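Local structure of putative cytosine/guanine deaminase (Unidentified, 2PAJ) at residues P219-V222 with L223-I226; L427-P430 with A431-P434. The protein catalyses the zinc-dependent hydrolytic deamination of 2-amino-4-hydroxypteridines to 2,4-dihydroxypteridines, acting as an isoxanthopterin deaminase of the amidohydrolase superfamily. All blocks are in the same frame, centred on the assembly; numbering follows the deposited sequence.

Contact 1 of 2, residues P219-V222 with L223-I226; sequences PTTV and LYSI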
loop_
_atom_site.group_PDB
_atom_site.type_symbol
_atom_site.label_atom_id
_atom_site.label_comp_id
_atom_site.label_asym_id
_atom_site.label_seq_id
_atom_site.Cartn_x
_atom_site.Cartn_y
_atom_site.Cartn_z
ATOM N N PRO A 219 12.590 8.184 -6.253
ATOM C CA PRO A 219 13.227 9.337 -5.605
ATOM C C PRO A 219 12.157 10.120 -4.818
ATOM O O PRO A 219 11.193 10.612 -5.406
ATOM C CB PRO A 219 13.768 10.134 -6.789
ATOM C CG PRO A 219 14.053 9.064 -7.812
ATOM C CD PRO A 219 12.850 8.170 -7.703
ATOM N N THR A 220 12.331 10.238 -3.504
ATOM C CA THR A 220 11.357 10.919 -2.640
ATOM C C THR A 220 10.459 11.987 -3.282
ATOM O O THR A 220 9.298 11.717 -3.585
ATOM C CB THR A 220 12.054 11.518 -1.426
ATOM O OG1 THR A 220 13.094 10.624 -1.002
ATOM C CG2 THR A 220 11.047 11.689 -0.282
ATOM N N THR A 221 10.982 13.198 -3.458
ATOM C CA THR A 221 10.226 14.281 -4.095
ATOM C C THR A 221 10.992 14.614 -5.359
ATOM O O THR A 221 11.808 15.529 -5.393
ATOM C CB THR A 221 10.133 15.534 -3.204
ATOM O OG1 THR A 221 9.677 15.150 -1.903
ATOM C CG2 THR A 221 9.148 16.546 -3.804
ATOM N N VAL A 222 10.716 13.840 -6.393
ATOM C CA VAL A 222 11.381 13.961 -7.677
ATOM C C VAL A 222 11.748 15.378 -8.163
ATOM O O VAL A 222 12.773 15.556 -8.822
ATOM C CB VAL A 222 10.554 13.212 -8.756
ATOM C CG1 VAL A 222 9.585 14.157 -9.444
ATOM C CG2 VAL A 222 11.479 12.526 -9.732
ATOM N N LEU A 223 10.939 16.385 -7.853
ATOM C CA LEU A 223 11.273 17.736 -8.301
ATOM C C LEU A 223 12.225 18.445 -7.342
ATOM O O LEU A 223 12.499 19.629 -7.503
ATOM C CB LEU A 223 10.013 18.586 -8.468
ATOM C CG LEU A 223 8.927 18.058 -9.400
ATOM C CD1 LEU A 223 7.804 19.086 -9.496
ATOM C CD2 LEU A 223 9.509 17.770 -10.777
ATOM N N TYR A 224 12.711 17.728 -6.334
ATOM C CA TYR A 224 13.641 18.303 -5.368
ATOM C C TYR A 224 14.756 17.333 -4.991
ATOM O O TYR A 224 15.917 17.708 -4.955
ATOM C CB TYR A 224 12.899 18.767 -4.106
ATOM C CG TYR A 224 11.949 19.920 -4.354
ATOM C CD1 TYR A 224 10.560 19.730 -4.327
ATOM C CD2 TYR A 224 12.438 21.195 -4.675
ATOM C CE1 TYR A 224 9.685 20.768 -4.622
ATOM C CE2 TYR A 224 11.570 22.241 -4.968
ATOM C CZ TYR A 224 10.193 22.019 -4.942
ATOM O OH TYR A 224 9.334 23.054 -5.254
ATOM N N SER A 225 14.412 16.080 -4.730
ATOM C CA SER A 225 15.412 15.083 -4.339
ATOM C C SER A 225 16.505 14.880 -5.390
ATOM O O SER A 225 17.627 14.494 -5.064
ATOM C CB SER A 225 14.734 13.730 -4.068
ATOM O OG SER A 225 13.826 13.810 -2.987
ATOM N N ILE A 226 16.170 15.174 -6.643
ATOM C CA ILE A 226 17.078 14.952 -7.753
ATOM C C ILE A 226 17.087 16.031 -8.853
ATOM O O ILE A 226 16.104 16.747 -9.053
ATOM C CB ILE A 226 16.747 13.556 -8.334
ATOM C CG1 ILE A 226 17.743 12.558 -7.760
ATOM C CG2 ILE A 226 16.668 13.576 -9.850
ATOM C CD1 ILE A 226 17.515 11.139 -8.196
#
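With OG anti to the carbonyl carbon and beside its own backbone N (chi1 -63°), Ser225 turns its hydroxyl back along the chain, where it accepts a hydrogen bond from Thr221 N; the distance Ser225 OG to Thr221 N is 2.9 Å and the N-H...O angle 166°. The chi1 of Thr221, -51°, sets OG1 beside the backbone N and leaves CG2 anti to it; CG2 arrives in the ring plane of Tyr224 and touches its edge, Thr221 CG2 to Tyr224 CD1 being 3.5 Å. Between these two contacts lies a bifurcated acceptor: Thr221 O takes Tyr224 N at 2.6 Å, closing a beta-turn close to type I, and Ser225 N at 2.7 Å, closing a five-residue alpha-turn. Thr221 is thus held at both its N and its O. Beyond the turn, Ile226 CD1 meets Pro219 CG at 4.1 Å, an apolar contact between its two ends. The turn belongs to the loop joining strand 213-217 to helix 228-240, as expected of a TIM-barrel beta-to-alpha connection; Thr220 and Thr221 rest on zinc ligand His248 of strand 244-248, and Leu223 packs against helix 267-273.

Contact 2 of 2, residues L427-P430 with A431-P434; sequences LHDP and AIGP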
loop_
_atom_site.group_PDB
_atom_site.type_symbol
_atom_site.label_atom_id
_atom_site.label_comp_id
_atom_site.label_asym_id
_atom_site.label_seq_id
_atom_site.Cartn_x
_atom_site.Cartn_y
_atom_site.Cartn_z
ATOM N N LEU A 427 -27.437 -2.705 9.981
ATOM C CA LEU A 427 -27.100 -2.355 8.605
ATOM C C LEU A 427 -27.964 -3.139 7.631
ATOM O O LEU A 427 -27.999 -4.363 7.673
ATOM C CB LEU A 427 -25.640 -2.683 8.310
ATOM C CG LEU A 427 -24.568 -1.703 8.762
ATOM C CD1 LEU A 427 -23.188 -2.310 8.521
ATOM C CD2 LEU A 427 -24.747 -0.387 8.017
ATOM N N HIS A 428 -28.661 -2.436 6.751
ATOM C CA HIS A 428 -29.501 -3.108 5.766
ATOM C C HIS A 428 -28.620 -3.811 4.741
ATOM O O HIS A 428 -28.990 -4.841 4.192
ATOM C CB HIS A 428 -30.416 -2.102 5.078
ATOM C CG HIS A 428 -31.582 -1.681 5.913
ATOM N ND1 HIS A 428 -31.666 -1.951 7.262
ATOM C CD2 HIS A 428 -32.710 -1.002 5.594
ATOM C CE1 HIS A 428 -32.795 -1.459 7.736
ATOM N NE2 HIS A 428 -33.447 -0.878 6.746
ATOM N N ASP A 429 -27.451 -3.237 4.486
ATOM C CA ASP A 429 -26.497 -3.804 3.546
ATOM C C ASP A 429 -25.217 -3.983 4.340
ATOM O O ASP A 429 -24.321 -3.146 4.274
ATOM C CB ASP A 429 -26.247 -2.832 2.398
ATOM C CG ASP A 429 -25.637 -3.505 1.186
ATOM O OD1 ASP A 429 -24.940 -4.533 1.344
ATOM O OD2 ASP A 429 -25.858 -2.997 0.071
ATOM N N PRO A 430 -25.118 -5.078 5.110
ATOM C CA PRO A 430 -23.936 -5.359 5.931
ATOM C C PRO A 430 -22.626 -5.395 5.153
ATOM O O PRO A 430 -21.553 -5.353 5.735
ATOM C CB PRO A 430 -24.284 -6.698 6.577
ATOM C CG PRO A 430 -25.120 -7.345 5.565
ATOM C CD PRO A 430 -26.027 -6.234 5.106
ATOM N N ALA A 431 -22.721 -5.468 3.833
ATOM C CA ALA A 431 -21.538 -5.505 2.997
ATOM C C ALA A 431 -20.813 -4.162 3.042
ATOM O O ALA A 431 -19.588 -4.080 2.902
ATOM C CB ALA A 431 -21.940 -5.825 1.588
ATOM N N ILE A 432 -21.591 -3.117 3.262
ATOM C CA ILE A 432 -21.104 -1.751 3.304
ATOM C C ILE A 432 -20.311 -1.374 4.563
ATOM O O ILE A 432 -19.533 -0.420 4.547
ATOM C CB ILE A 432 -22.325 -0.817 3.079
ATOM C CG1 ILE A 432 -22.273 -0.294 1.655
ATOM C CG2 ILE A 432 -22.410 0.277 4.123
ATOM C CD1 ILE A 432 -23.592 0.245 1.142
ATOM N N GLY A 433 -20.483 -2.160 5.626
ATOM C CA GLY A 433 -19.841 -1.907 6.911
ATOM C C GLY A 433 -18.351 -1.632 7.033
ATOM O O GLY A 433 -17.955 -0.670 7.698
ATOM N N PRO A 434 -17.494 -2.469 6.438
ATOM C CA PRO A 434 -16.042 -2.277 6.506
ATOM C C PRO A 434 -15.555 -0.895 6.070
ATOM O O PRO A 434 -14.525 -0.420 6.537
ATOM C CB PRO A 434 -15.512 -3.385 5.601
ATOM C CG PRO A 434 -16.506 -4.472 5.802
ATOM C CD PRO A 434 -17.823 -3.738 5.762
#
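Asp429 O accepts a hydrogen bond from Ile432 N at 2.9 Å, with an N-H...O angle of 158°, which closes a beta-turn across the junction of 427-430 and 431-434. The next i to i+3 bond is weak: Gly433 N reaches Pro430 O at 3.4 Å. From Pro430 to Ile432 the backbone keeps negative phi and psi values, and the two successive i to i+3 bonds give this approach the spacing of 3-10 turns. They lead into the short helix 433-436.

Asp429 also uses its side chain. A chi1 of -162° carries its carboxylate away from its own N and forward to Ala431, where OD1 lies 3.3 Å from Ala431 CB and makes a weak, bent hydrogen bond with Ala431 N at 3.5 Å. The side chain thus takes Ala431 N, closing a weak Asx turn, and the backbone O takes Ile432 N, so that one residue engages two successive NH groups just ahead of the helix. A salt bridge from Asp429 OD1 to Arg33 NH1 gives that oxygen a charged second partner and ties the turn to a loop near the N-terminal end of the chain.

The other carboxylate oxygen, Asp429 OD2, approaches Ile432 CD1 at 4.1 Å, the two side chains crossing at about a right angle. Leu427 reaches across with one methyl, and its CD1 lies 3.7 Å from Gly433 CA, an apolar contact made directly on the backbone. Leu427 also touches Ser437, just after the helix, while Ala431 O is hydrogen-bonded to Tyr69 OH, in strand 67-73.

Contact 1 comes first along the chain and closes well before contact 2 opens. Their centres are 42 Å apart, their nearest atoms about 29 Å, and they lie on opposite sides of the chain's centre without touching. Both belong to the amidohydrolase part of the chain, but in different surroundings. Residues 219-226 link strand 213-217 to helix 228-240 beside the metal site, with the side chain of Thr220 about 7 Å from the zinc ion. Residues 427-434 follow strand 414-418 and enter helix 433-436, far from the metal site. Contact 1 therefore shapes a loop bordering the catalytic metal centre, whereas contact 2 shapes a connection remote from it.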